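Membrane-anchored mycosin mycp1 (Mycobacterium thermoresistibile, PDB 4HVL) probably cleaves protein substrates as a membrane-anchored, subtilisin-like serine protease of the ESX-1 type VII secretion system, of which it is an essential component. Local coordinates at residues 64-69 against 321-326; 164-169 against 194-199; 210-215 against 336-341. All coordinates share one frame; numbering follows the deposited sequence.

All three contacts belong to the subtilisin fold, whose core is a parallel sheet flanked by helices. Along the chain, contact 2 (164-169 with 194-199) is nested inside the long loop closed by contact 1 (64-69 with 321-326), while contacts 1 and 3 (210-215 with 336-341) interleave. Contacts 1 and 3, with centres about 10 Å apart, share one face of the sheet, where the consecutive helices 311-328 and 334-343 cover strands 65-70 and 210-214. Contact 2 joins two helices on the other face, its centre about 18 Å from that of contact 1 and 17 Å from that of contact 3. C-terminal helices thus pack on strands preceding them in sequence, whereas contact 2 pairs helices that connect strands.

Contact 1 of 3, residues 64-69 against 321-326; sequences ITVAVI and LAALIR
Arg-326 NH1 donates to two backbone carbonyls, Asn-208 O and Gln-175 O, while NH2 of the same guanidinium reaches Leu-332 O; the base of this side chain is what Ile-64 meets. CB of Arg-326 lies 4.0 Å from CD1 of Ile-64, and the two side chains cross at about a right angle. From CG onward the arginine leads away from Ile-64, and a bend at chi3 (81°) then redirects the guanidinium; CB and the backbone C are what CD1 of Ile-64 meets.

One turn earlier, Ala-323 faces the strand. Its CB sits 3.9 Å from CG2 of Ile-64 and 4.1 Å from CG2 of Val-66, so one branch from Ile-64, just before the strand, and one from Val-66 within it meet the same methyl. Ile-64 uses its other branch as well: CG1 passes 3.6 Å from Ala-323 O. No hydrogen bond joins the two segments; the packing is apolar. Val-66 and Ala-322 both also touch Val-176 on the adjoining strand. In the subtilisin fold this is the central helix, running on from the predicted nucleophile Ser-312, packed against the strand that leads to the predicted catalytic Asp-70.

Contact 2 of 3, residues 164-169 against 194-199; sequences RAIVHA and TGVGAA. With ZN (zinc ion), chain C.
With chi1 at -67°, Ile-166 has CG2 anti to its backbone N and CG1 beside that N, which spreads its two branches over different parts of helix 194-206. CG2 comes down on the backbone of Ala-199, 3.5 Å from its O, while CB stands 3.8 Å from the methyl CB of Ala-199. The longer branch continues through an extended chi2 (160°) and ends with CD1 4.3 Å from CG1 of Val-196, one turn back along the partner helix. Val-167 adds a second contact to the same methyl: its CG2, anti to the carbonyl carbon, lies 3.8 Å from Ala-199 CB. Ile-166 and Val-167 meet that methyl from directions roughly at right angles.

Because alanine is the residue facing across, the backbones come close, with CA of Val-167 and CA of Ala-199 5.4 Å apart. The short helical segments approach to 8.7 Å between axes and are nearly parallel, at 16°. The interface has no hydrogen bond across it.

His-168 points to another side of its helix, where ND1 binds a zinc ion at 2.1 Å. Asp-15, from the N-terminal arm, is a second ligand of that metal, and Arg-164 NH1 bonds to the carbonyls of Glu-16 and Gly-18 in the same arm.

Both helices are the connecting helices of successive beta-alpha-beta crossovers, which explains their parallel course: helix 154-171 leads from strand 127-132 to strand 176-179, and helix 194-206 leads on to strand 210-214. Ile-166 continues onto Val-200 and Ala-203 further along the partner helix and onto Ile-179 of the sheet, while Ala-169 rests on Leu-131 of strand 127-132 and Ile-177 of strand 176-179.

Contact 3 of 3, residues 210-215 against 336-341; sequences VVIAAA and QVINRI
Val-210 overlaps Val-337 of helix 334-343 with CG2, and both its methyls lie near the end of Ile-338. This is helix-on-sheet packing in the subtilisin fold: strand 210-214, an inner strand of the parallel sheet, is covered here by the helix that follows 311-328. The axes of the short segments approach to 9.3 Å, with 46° between their N-to-C directions, and the touch is concentrated at the start of the strand.

CG2 of Val-210 points into the branch point of Val-337, 3.9 Å from its CB and 4.0 Å from its CG1, a methyl set against the middle of the other valine. Further along the strand, the end of Ile-212 leans over to the helix, its CD1 4.2 Å from Ile-338 CD1, and both residues also touch Leu-256 of the neighbouring strand 256-261. Val-337 in turn packs on Arg-326 of the preceding helix, so the two helices cover the sheet side by side.

Val-210 and Ile-338 run alongside each other with their ends pointing opposite ways, but the placement of Ile-338 is doubtful: its chi1 of -92° is off the staggered positions, and its CD1 is modelled 3.2 Å from Val-210 CG1, tighter than normal carbon contact.

Contact 1 of 3, residues 64-69 against 321-326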
ATOM      1  N   ILE A  64     -15.052   7.248  -8.471  1.00 18.38           N
ATOM      2  CA  ILE A  64     -14.468   6.215  -7.595  1.00 17.64           C
ATOM      3  C   ILE A  64     -13.831   6.902  -6.403  1.00 17.78           C
ATOM      4  O   ILE A  64     -13.286   8.007  -6.545  1.00 17.77           O
ATOM      5  CB  ILE A  64     -13.410   5.385  -8.347  1.00 17.58           C
ATOM      6  CG1 ILE A  64     -13.992   4.811  -9.654  1.00 17.90           C
ATOM      7  CG2 ILE A  64     -12.808   4.267  -7.477  1.00 17.39           C
ATOM      8  CD1 ILE A  64     -15.186   3.881  -9.482  1.00 18.28           C
ATOM      9  N   THR A  65     -13.923   6.257  -5.239  1.00 17.34           N
ATOM     10  CA  THR A  65     -13.336   6.739  -3.987  1.00 17.20           C
ATOM     11  C   THR A  65     -12.292   5.707  -3.522  1.00 16.84           C
ATOM     12  O   THR A  65     -12.606   4.529  -3.380  1.00 16.98           O
ATOM     13  CB  THR A  65     -14.434   6.913  -2.906  1.00 17.80           C
ATOM     14  OG1 THR A  65     -15.381   7.913  -3.338  1.00 18.65           O
ATOM     15  CG2 THR A  65     -13.854   7.320  -1.536  1.00 17.39           C
ATOM     16  N   VAL A  66     -11.049   6.157  -3.332  1.00 16.45           N
ATOM     17  CA  VAL A  66      -9.982   5.315  -2.848  1.00 16.34           C
ATOM     18  C   VAL A  66      -9.658   5.711  -1.412  1.00 16.69           C
ATOM     19  O   VAL A  66      -9.389   6.896  -1.130  1.00 16.19           O
ATOM     20  CB  VAL A  66      -8.697   5.448  -3.702  1.00 16.08           C
ATOM     21  CG1 VAL A  66      -7.654   4.448  -3.231  1.00 15.74           C
ATOM     22  CG2 VAL A  66      -8.994   5.257  -5.193  1.00 16.37           C
ATOM     23  N   ALA A  67      -9.682   4.726  -0.512  1.00 16.74           N
ATOM     24  CA  ALA A  67      -9.219   4.922   0.849  1.00 17.35           C
ATOM     25  C   ALA A  67      -7.738   4.565   0.937  1.00 17.37           C
ATOM     26  O   ALA A  67      -7.298   3.520   0.397  1.00 18.05           O
ATOM     27  CB  ALA A  67     -10.005   4.074   1.823  1.00 17.97           C
ATOM     28  N   VAL A  68      -6.976   5.428   1.605  1.00 16.53           N
ATOM     29  CA  VAL A  68      -5.536   5.276   1.706  1.00 16.20           C
ATOM     30  C   VAL A  68      -5.160   5.115   3.161  1.00 15.84           C
ATOM     31  O   VAL A  68      -5.321   6.049   3.946  1.00 15.76           O
ATOM     32  CB  VAL A  68      -4.808   6.499   1.127  1.00 16.23           C
ATOM     33  CG1 VAL A  68      -3.303   6.263   1.117  1.00 16.29           C
ATOM     34  CG2 VAL A  68      -5.325   6.811  -0.275  1.00 16.32           C
ATOM     35  N   ILE A  69      -4.717   3.913   3.532  1.00 15.51           N
ATOM     36  CA  ILE A  69      -4.295   3.627   4.902  1.00 15.23           C
ATOM     37  C   ILE A  69      -2.777   3.778   4.889  1.00 14.90           C
ATOM     38  O   ILE A  69      -2.062   2.998   4.267  1.00 14.45           O
ATOM     39  CB  ILE A  69      -4.734   2.214   5.345  1.00 15.65           C
ATOM     40  CG1 ILE A  69      -6.242   2.043   5.110  1.00 15.96           C
ATOM     41  CG2 ILE A  69      -4.337   1.963   6.789  1.00 15.75           C
ATOM     42  CD1 ILE A  69      -6.825   0.774   5.676  1.00 16.19           C
ATOM     43  N   LEU A 321      -4.732   2.073 -10.696  1.00 15.36           N
ATOM     44  CA  LEU A 321      -5.196   1.247 -11.802  1.00 15.91           C
ATOM     45  C   LEU A 321      -6.522   0.582 -11.493  1.00 16.03           C
ATOM     46  O   LEU A 321      -7.394   0.546 -12.339  1.00 16.04           O
ATOM     47  CB  LEU A 321      -4.181   0.164 -12.150  1.00 16.47           C
ATOM     48  CG  LEU A 321      -4.633  -0.727 -13.311  1.00 17.17           C
ATOM     49  CD1 LEU A 321      -5.130   0.098 -14.497  1.00 17.67           C
ATOM     50  CD2 LEU A 321      -3.434  -1.572 -13.720  1.00 17.82           C
ATOM     51  N   ALA A 322      -6.686   0.089 -10.270  1.00 15.75           N
ATOM     52  CA  ALA A 322      -7.940  -0.523  -9.882  1.00 16.36           C
ATOM     53  C   ALA A 322      -9.069   0.481 -10.035  1.00 16.81           C
ATOM     54  O   ALA A 322     -10.141   0.155 -10.560  1.00 17.17           O
ATOM     55  CB  ALA A 322      -7.862  -1.054  -8.454  1.00 16.48           C
ATOM     56  N   ALA A 323      -8.808   1.714  -9.606  1.00 16.61           N
ATOM     57  CA  ALA A 323      -9.768   2.803  -9.735  1.00 17.14           C
ATOM     58  C   ALA A 323     -10.134   3.090 -11.197  1.00 17.53           C
ATOM     59  O   ALA A 323     -11.290   3.332 -11.536  1.00 18.23           O
ATOM     60  CB  ALA A 323      -9.213   4.059  -9.075  1.00 16.71           C
ATOM     61  N   LEU A 324      -9.137   3.106 -12.064  1.00 17.66           N
ATOM     62  CA  LEU A 324      -9.382   3.296 -13.486  1.00 18.14           C
ATOM     63  C   LEU A 324     -10.279   2.163 -14.033  1.00 18.38           C
ATOM     64  O   LEU A 324     -11.226   2.414 -14.785  1.00 18.48           O
ATOM     65  CB  LEU A 324      -8.047   3.306 -14.247  1.00 18.38           C
ATOM     66  CG  LEU A 324      -7.053   4.435 -13.972  1.00 18.32           C
ATOM     67  CD1 LEU A 324      -5.905   4.384 -14.967  1.00 18.60           C
ATOM     68  CD2 LEU A 324      -7.756   5.774 -14.057  1.00 19.20           C
ATOM     69  N   ILE A 325      -9.955   0.923 -13.648  1.00 18.11           N
ATOM     70  CA  ILE A 325     -10.687  -0.264 -14.071  1.00 18.59           C
ATOM     71  C   ILE A 325     -12.148  -0.213 -13.624  1.00 19.01           C
ATOM     72  O   ILE A 325     -13.060  -0.436 -14.446  1.00 19.99           O
ATOM     73  CB  ILE A 325      -9.989  -1.563 -13.601  1.00 18.48           C
ATOM     74  CG1 ILE A 325      -8.708  -1.803 -14.426  1.00 18.60           C
ATOM     75  CG2 ILE A 325     -10.903  -2.762 -13.766  1.00 19.23           C
ATOM     76  CD1 ILE A 325      -7.702  -2.761 -13.805  1.00 18.24           C
ATOM     77  N   ARG A 326     -12.377   0.140 -12.362  1.00 18.65           N
ATOM     78  CA  ARG A 326     -13.720   0.131 -11.803  1.00 18.83           C
ATOM     79  C   ARG A 326     -14.576   1.234 -12.435  1.00 19.52           C
ATOM     80  O   ARG A 326     -15.789   1.034 -12.634  1.00 19.55           O
ATOM     81  CB  ARG A 326     -13.701   0.235 -10.279  1.00 18.65           C
ATOM     82  CG  ARG A 326     -12.956  -0.902  -9.598  1.00 18.38           C
ATOM     83  CD  ARG A 326     -13.512  -1.178  -8.201  1.00 18.57           C
ATOM     84  NE  ARG A 326     -14.713  -2.003  -8.274  1.00 18.95           N
ATOM     85  CZ  ARG A 326     -15.325  -2.538  -7.217  1.00 19.63           C
ATOM     86  NH1 ARG A 326     -14.864  -2.304  -5.980  1.00 19.52           N
ATOM     87  NH2 ARG A 326     -16.410  -3.306  -7.392  1.00 19.59           N
TER

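Contact 2 of 3, residues 164-169 against 194-199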
ATOM      1  N   ARG A 164      -9.230  -2.736  12.565  1.00 15.79           N
ATOM      2  CA  ARG A 164     -10.315  -1.759  12.702  1.00 15.71           C
ATOM      3  C   ARG A 164     -10.306  -0.718  11.566  1.00 15.63           C
ATOM      4  O   ARG A 164     -11.366  -0.273  11.092  1.00 15.57           O
ATOM      5  CB  ARG A 164     -10.250  -1.050  14.060  1.00 15.69           C
ATOM      6  CG  ARG A 164     -10.555  -1.955  15.245  1.00 16.20           C
ATOM      7  CD  ARG A 164     -10.652  -1.199  16.570  1.00 16.42           C
ATOM      8  NE  ARG A 164      -9.332  -0.922  17.154  1.00 16.59           N
ATOM      9  CZ  ARG A 164      -8.681   0.246  17.118  1.00 16.32           C
ATOM     10  NH1 ARG A 164      -9.180   1.314  16.514  1.00 16.06           N
ATOM     11  NH2 ARG A 164      -7.483   0.337  17.688  1.00 16.71           N
ATOM     12  N   ALA A 165      -9.115  -0.301  11.145  1.00 15.51           N
ATOM     13  CA  ALA A 165      -9.009   0.677  10.078  1.00 15.51           C
ATOM     14  C   ALA A 165      -9.570   0.140   8.758  1.00 15.15           C
ATOM     15  O   ALA A 165     -10.136   0.906   7.964  1.00 14.82           O
ATOM     16  CB  ALA A 165      -7.552   1.129   9.898  1.00 15.48           C
ATOM     17  N   ILE A 166      -9.415  -1.156   8.518  1.00 14.96           N
ATOM     18  CA  ILE A 166      -9.936  -1.768   7.296  1.00 15.54           C
ATOM     19  C   ILE A 166     -11.468  -1.799   7.379  1.00 16.21           C
ATOM     20  O   ILE A 166     -12.142  -1.434   6.408  1.00 16.23           O
ATOM     21  CB  ILE A 166      -9.331  -3.177   7.059  1.00 15.63           C
ATOM     22  CG1 ILE A 166      -7.834  -3.068   6.753  1.00 15.60           C
ATOM     23  CG2 ILE A 166     -10.001  -3.871   5.894  1.00 16.01           C
ATOM     24  CD1 ILE A 166      -7.051  -4.352   6.963  1.00 16.13           C
ATOM     25  N   VAL A 167     -12.013  -2.181   8.549  1.00 16.35           N
ATOM     26  CA  VAL A 167     -13.471  -2.148   8.760  1.00 16.92           C
ATOM     27  C   VAL A 167     -13.996  -0.728   8.508  1.00 17.00           C
ATOM     28  O   VAL A 167     -14.943  -0.510   7.714  1.00 16.93           O
ATOM     29  CB  VAL A 167     -13.880  -2.654  10.176  1.00 17.16           C
ATOM     30  CG1 VAL A 167     -15.356  -2.415  10.454  1.00 17.77           C
ATOM     31  CG2 VAL A 167     -13.604  -4.149  10.300  1.00 17.60           C
ATOM     32  N   HIS A 168     -13.384   0.238   9.189  1.00 16.82           N
ATOM     33  CA  HIS A 168     -13.771   1.625   9.052  1.00 16.70           C
ATOM     34  C   HIS A 168     -13.656   2.132   7.587  1.00 16.57           C
ATOM     35  O   HIS A 168     -14.579   2.776   7.080  1.00 15.71           O
ATOM     36  CB  HIS A 168     -12.950   2.464  10.015  1.00 17.42           C
ATOM     37  CG  HIS A 168     -13.202   3.935   9.931  1.00 17.84           C
ATOM     38  ND1 HIS A 168     -14.333   4.530  10.433  1.00 19.75           N
ATOM     39  CD2 HIS A 168     -12.437   4.939   9.442  1.00 18.13           C
ATOM     40  CE1 HIS A 168     -14.268   5.840  10.245  1.00 19.10           C
ATOM     41  NE2 HIS A 168     -13.122   6.113   9.646  1.00 18.63           N
ATOM     42  N   ALA A 169     -12.549   1.808   6.905  1.00 16.68           N
ATOM     43  CA  ALA A 169     -12.375   2.193   5.502  1.00 16.72           C
ATOM     44  C   ALA A 169     -13.526   1.698   4.643  1.00 17.39           C
ATOM     45  O   ALA A 169     -14.053   2.425   3.792  1.00 18.41           O
ATOM     46  CB  ALA A 169     -11.045   1.689   4.963  1.00 16.21           C
ATOM     47  N   THR A 194      -6.347 -12.726  13.556  1.00 22.53           N
ATOM     48  CA  THR A 194      -7.650 -13.199  13.060  1.00 22.66           C
ATOM     49  C   THR A 194      -8.557 -12.042  12.621  1.00 21.38           C
ATOM     50  O   THR A 194      -9.222 -12.105  11.575  1.00 20.98           O
ATOM     51  CB  THR A 194      -8.294 -14.067  14.195  1.00 24.31           C
ATOM     52  OG1 THR A 194      -7.541 -15.283  14.295  1.00 26.23           O
ATOM     53  CG2 THR A 194      -9.714 -14.442  13.912  1.00 24.58           C
ATOM     54  N   GLY A 195      -8.537 -10.967  13.401  1.00 20.47           N
ATOM     55  CA  GLY A 195      -9.267  -9.763  13.070  1.00 19.87           C
ATOM     56  C   GLY A 195      -8.877  -9.122  11.761  1.00 18.99           C
ATOM     57  O   GLY A 195      -9.740  -8.555  11.092  1.00 18.32           O
ATOM     58  N   VAL A 196      -7.595  -9.191  11.383  1.00 18.79           N
ATOM     59  CA  VAL A 196      -7.167  -8.579  10.133  1.00 18.36           C
ATOM     60  C   VAL A 196      -7.789  -9.327   8.963  1.00 17.75           C
ATOM     61  O   VAL A 196      -8.337  -8.715   8.044  1.00 17.54           O
ATOM     62  CB  VAL A 196      -5.626  -8.478   9.997  1.00 18.55           C
ATOM     63  CG1 VAL A 196      -5.228  -7.905   8.630  1.00 17.85           C
ATOM     64  CG2 VAL A 196      -5.048  -7.633  11.123  1.00 19.39           C
ATOM     65  N   GLY A 197      -7.717 -10.647   9.024  1.00 17.89           N
ATOM     66  CA  GLY A 197      -8.312 -11.511   8.023  1.00 17.88           C
ATOM     67  C   GLY A 197      -9.802 -11.291   7.913  1.00 17.57           C
ATOM     68  O   GLY A 197     -10.332 -11.213   6.821  1.00 17.44           O
ATOM     69  N   ALA A 198     -10.470 -11.165   9.048  1.00 17.82           N
ATOM     70  CA  ALA A 198     -11.911 -10.949   9.046  1.00 17.48           C
ATOM     71  C   ALA A 198     -12.239  -9.587   8.441  1.00 16.94           C
ATOM     72  O   ALA A 198     -13.231  -9.456   7.700  1.00 17.28           O
ATOM     73  CB  ALA A 198     -12.474 -11.067  10.453  1.00 18.06           C
ATOM     74  N   ALA A 199     -11.411  -8.577   8.726  1.00 16.57           N
ATOM     75  CA  ALA A 199     -11.641  -7.231   8.201  1.00 16.30           C
ATOM     76  C   ALA A 199     -11.446  -7.200   6.697  1.00 16.32           C
ATOM     77  O   ALA A 199     -12.235  -6.594   5.988  1.00 16.50           O
ATOM     78  CB  ALA A 199     -10.729  -6.226   8.869  1.00 16.40           C
TER
HETATM   79 ZN    ZN C 502     -16.111   3.790  11.358  1.00 21.21          ZN

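Contact 3 of 3, residues 210-215 against 336-341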
ATOM      1  N   VAL A 210     -12.072  -3.382  -3.459  1.00 17.99           N
ATOM      2  CA  VAL A 210     -10.837  -3.997  -3.909  1.00 17.65           C
ATOM      3  C   VAL A 210      -9.812  -3.603  -2.877  1.00 16.64           C
ATOM      4  O   VAL A 210      -9.727  -2.421  -2.565  1.00 16.56           O
ATOM      5  CB  VAL A 210     -10.393  -3.422  -5.255  1.00 18.26           C
ATOM      6  CG1 VAL A 210      -8.917  -3.747  -5.520  1.00 18.41           C
ATOM      7  CG2 VAL A 210     -11.286  -3.950  -6.362  1.00 19.37           C
ATOM      8  N   VAL A 211      -9.060  -4.566  -2.342  1.00 15.74           N
ATOM      9  CA  VAL A 211      -8.010  -4.251  -1.373  1.00 15.33           C
ATOM     10  C   VAL A 211      -6.637  -4.520  -1.955  1.00 14.77           C
ATOM     11  O   VAL A 211      -6.367  -5.609  -2.382  1.00 15.16           O
ATOM     12  CB  VAL A 211      -8.165  -5.042  -0.051  1.00 15.18           C
ATOM     13  CG1 VAL A 211      -7.109  -4.591   0.942  1.00 15.22           C
ATOM     14  CG2 VAL A 211      -9.548  -4.806   0.545  1.00 15.44           C
ATOM     15  N   ILE A 212      -5.772  -3.516  -1.932  1.00 14.85           N
ATOM     16  CA  ILE A 212      -4.407  -3.616  -2.451  1.00 14.76           C
ATOM     17  C   ILE A 212      -3.440  -3.437  -1.272  1.00 14.79           C
ATOM     18  O   ILE A 212      -3.617  -2.535  -0.456  1.00 14.94           O
ATOM     19  CB  ILE A 212      -4.120  -2.529  -3.493  1.00 14.77           C
ATOM     20  CG1 ILE A 212      -5.158  -2.516  -4.624  1.00 15.15           C
ATOM     21  CG2 ILE A 212      -2.728  -2.693  -4.057  1.00 15.08           C
ATOM     22  CD1 ILE A 212      -5.315  -3.800  -5.432  1.00 15.05           C
ATOM     23  N   ALA A 213      -2.431  -4.300  -1.176  1.00 14.65           N
ATOM     24  CA  ALA A 213      -1.458  -4.213  -0.089  1.00 14.78           C
ATOM     25  C   ALA A 213      -0.017  -4.113  -0.603  1.00 14.83           C
ATOM     26  O   ALA A 213       0.355  -4.758  -1.587  1.00 14.62           O
ATOM     27  CB  ALA A 213      -1.576  -5.417   0.839  1.00 14.95           C
ATOM     28  N   ALA A 214       0.794  -3.332   0.101  1.00 14.70           N
ATOM     29  CA  ALA A 214       2.218  -3.264  -0.151  1.00 15.01           C
ATOM     30  C   ALA A 214       2.888  -4.590   0.200  1.00 15.23           C
ATOM     31  O   ALA A 214       2.576  -5.202   1.225  1.00 15.25           O
ATOM     32  CB  ALA A 214       2.824  -2.146   0.685  1.00 15.47           C
ATOM     33  N   ALA A 215       3.823  -5.030  -0.622  1.00 15.34           N
ATOM     34  CA  ALA A 215       4.613  -6.213  -0.273  1.00 15.71           C
ATOM     35  C   ALA A 215       5.448  -6.014   0.995  1.00 16.47           C
ATOM     36  O   ALA A 215       5.724  -6.991   1.688  1.00 17.05           O
ATOM     37  CB  ALA A 215       5.518  -6.626  -1.429  1.00 15.99           C
ATOM     38  N   GLN A 336     -12.704  -9.912  -9.998  1.00 20.68           N
ATOM     39  CA  GLN A 336     -12.496  -9.722 -11.425  1.00 20.77           C
ATOM     40  C   GLN A 336     -11.567  -8.531 -11.688  1.00 20.11           C
ATOM     41  O   GLN A 336     -10.790  -8.558 -12.639  1.00 20.21           O
ATOM     42  CB  GLN A 336     -13.832  -9.526 -12.144  1.00 21.24           C
ATOM     43  CG  GLN A 336     -14.708 -10.774 -12.193  1.00 22.15           C
ATOM     44  CD  GLN A 336     -16.122 -10.464 -12.662  1.00 22.72           C
ATOM     45  OE1 GLN A 336     -16.749  -9.485 -12.228  1.00 22.29           O
ATOM     46  NE2 GLN A 336     -16.618 -11.276 -13.558  1.00 23.43           N
ATOM     47  N   VAL A 337     -11.619  -7.495 -10.847  1.00 19.37           N
ATOM     48  CA  VAL A 337     -10.712  -6.359 -11.031  1.00 19.03           C
ATOM     49  C   VAL A 337      -9.269  -6.821 -10.890  1.00 19.36           C
ATOM     50  O   VAL A 337      -8.442  -6.619 -11.771  1.00 19.65           O
ATOM     51  CB  VAL A 337     -10.999  -5.206 -10.043  1.00 18.50           C
ATOM     52  CG1 VAL A 337      -9.949  -4.102 -10.180  1.00 17.92           C
ATOM     53  CG2 VAL A 337     -12.387  -4.615 -10.290  1.00 18.54           C
ATOM     54  N   ILE A 338      -8.996  -7.464  -9.775  1.00 19.74           N
ATOM     55  CA  ILE A 338      -7.687  -7.994  -9.454  1.00 20.72           C
ATOM     56  C   ILE A 338      -7.206  -8.958 -10.510  1.00 21.24           C
ATOM     57  O   ILE A 338      -6.042  -8.913 -10.891  1.00 21.41           O
ATOM     58  CB  ILE A 338      -7.734  -8.736  -8.090  1.00 21.93           C
ATOM     59  CG1 ILE A 338      -7.371  -7.794  -6.966  1.00 22.18           C
ATOM     60  CG2 ILE A 338      -6.735  -9.886  -8.005  1.00 23.34           C
ATOM     61  CD1 ILE A 338      -8.069  -6.483  -6.995  1.00 22.43           C
ATOM     62  N   ASN A 339      -8.079  -9.865 -10.935  1.00 21.87           N
ATOM     63  CA  ASN A 339      -7.676 -10.893 -11.893  1.00 23.09           C
ATOM     64  C   ASN A 339      -7.316 -10.263 -13.237  1.00 22.73           C
ATOM     65  O   ASN A 339      -6.405 -10.725 -13.924  1.00 23.03           O
ATOM     66  CB  ASN A 339      -8.759 -11.970 -12.052  1.00 24.84           C
ATOM     67  CG  ASN A 339      -8.831 -12.927 -10.862  1.00 25.91           C
ATOM     68  OD1 ASN A 339      -7.884 -13.076 -10.081  1.00 26.72           O
ATOM     69  ND2 ASN A 339      -9.958 -13.575 -10.724  1.00 26.89           N
ATOM     70  N   ARG A 340      -8.000  -9.170 -13.570  1.00 22.37           N
ATOM     71  CA  ARG A 340      -7.720  -8.421 -14.773  1.00 22.55           C
ATOM     72  C   ARG A 340      -6.334  -7.763 -14.683  1.00 21.77           C
ATOM     73  O   ARG A 340      -5.563  -7.776 -15.656  1.00 21.21           O
ATOM     74  CB  ARG A 340      -8.806  -7.370 -14.990  1.00 23.36           C
ATOM     75  CG  ARG A 340      -8.656  -6.549 -16.261  1.00 25.25           C
ATOM     76  CD  ARG A 340      -8.666  -7.471 -17.482  1.00 27.46           C
ATOM     77  NE  ARG A 340      -8.526  -6.720 -18.714  1.00 30.09           N
ATOM     78  CZ  ARG A 340      -8.481  -7.258 -19.931  1.00 32.86           C
ATOM     79  NH1 ARG A 340      -8.575  -8.575 -20.084  1.00 34.80           N
ATOM     80  NH2 ARG A 340      -8.342  -6.475 -21.001  1.00 33.67           N
ATOM     81  N   ILE A 341      -6.029  -7.184 -13.516  1.00 21.06           N
ATOM     82  CA  ILE A 341      -4.725  -6.571 -13.297  1.00 20.42           C
ATOM     83  C   ILE A 341      -3.617  -7.608 -13.468  1.00 20.35           C
ATOM     84  O   ILE A 341      -2.650  -7.344 -14.193  1.00 20.61           O
ATOM     85  CB  ILE A 341      -4.627  -5.875 -11.933  1.00 20.15           C
ATOM     86  CG1 ILE A 341      -5.564  -4.660 -11.894  1.00 20.60           C
ATOM     87  CG2 ILE A 341      -3.189  -5.458 -11.630  1.00 20.20           C
ATOM     88  CD1 ILE A 341      -5.823  -4.117 -10.507  1.00 21.08           C
TER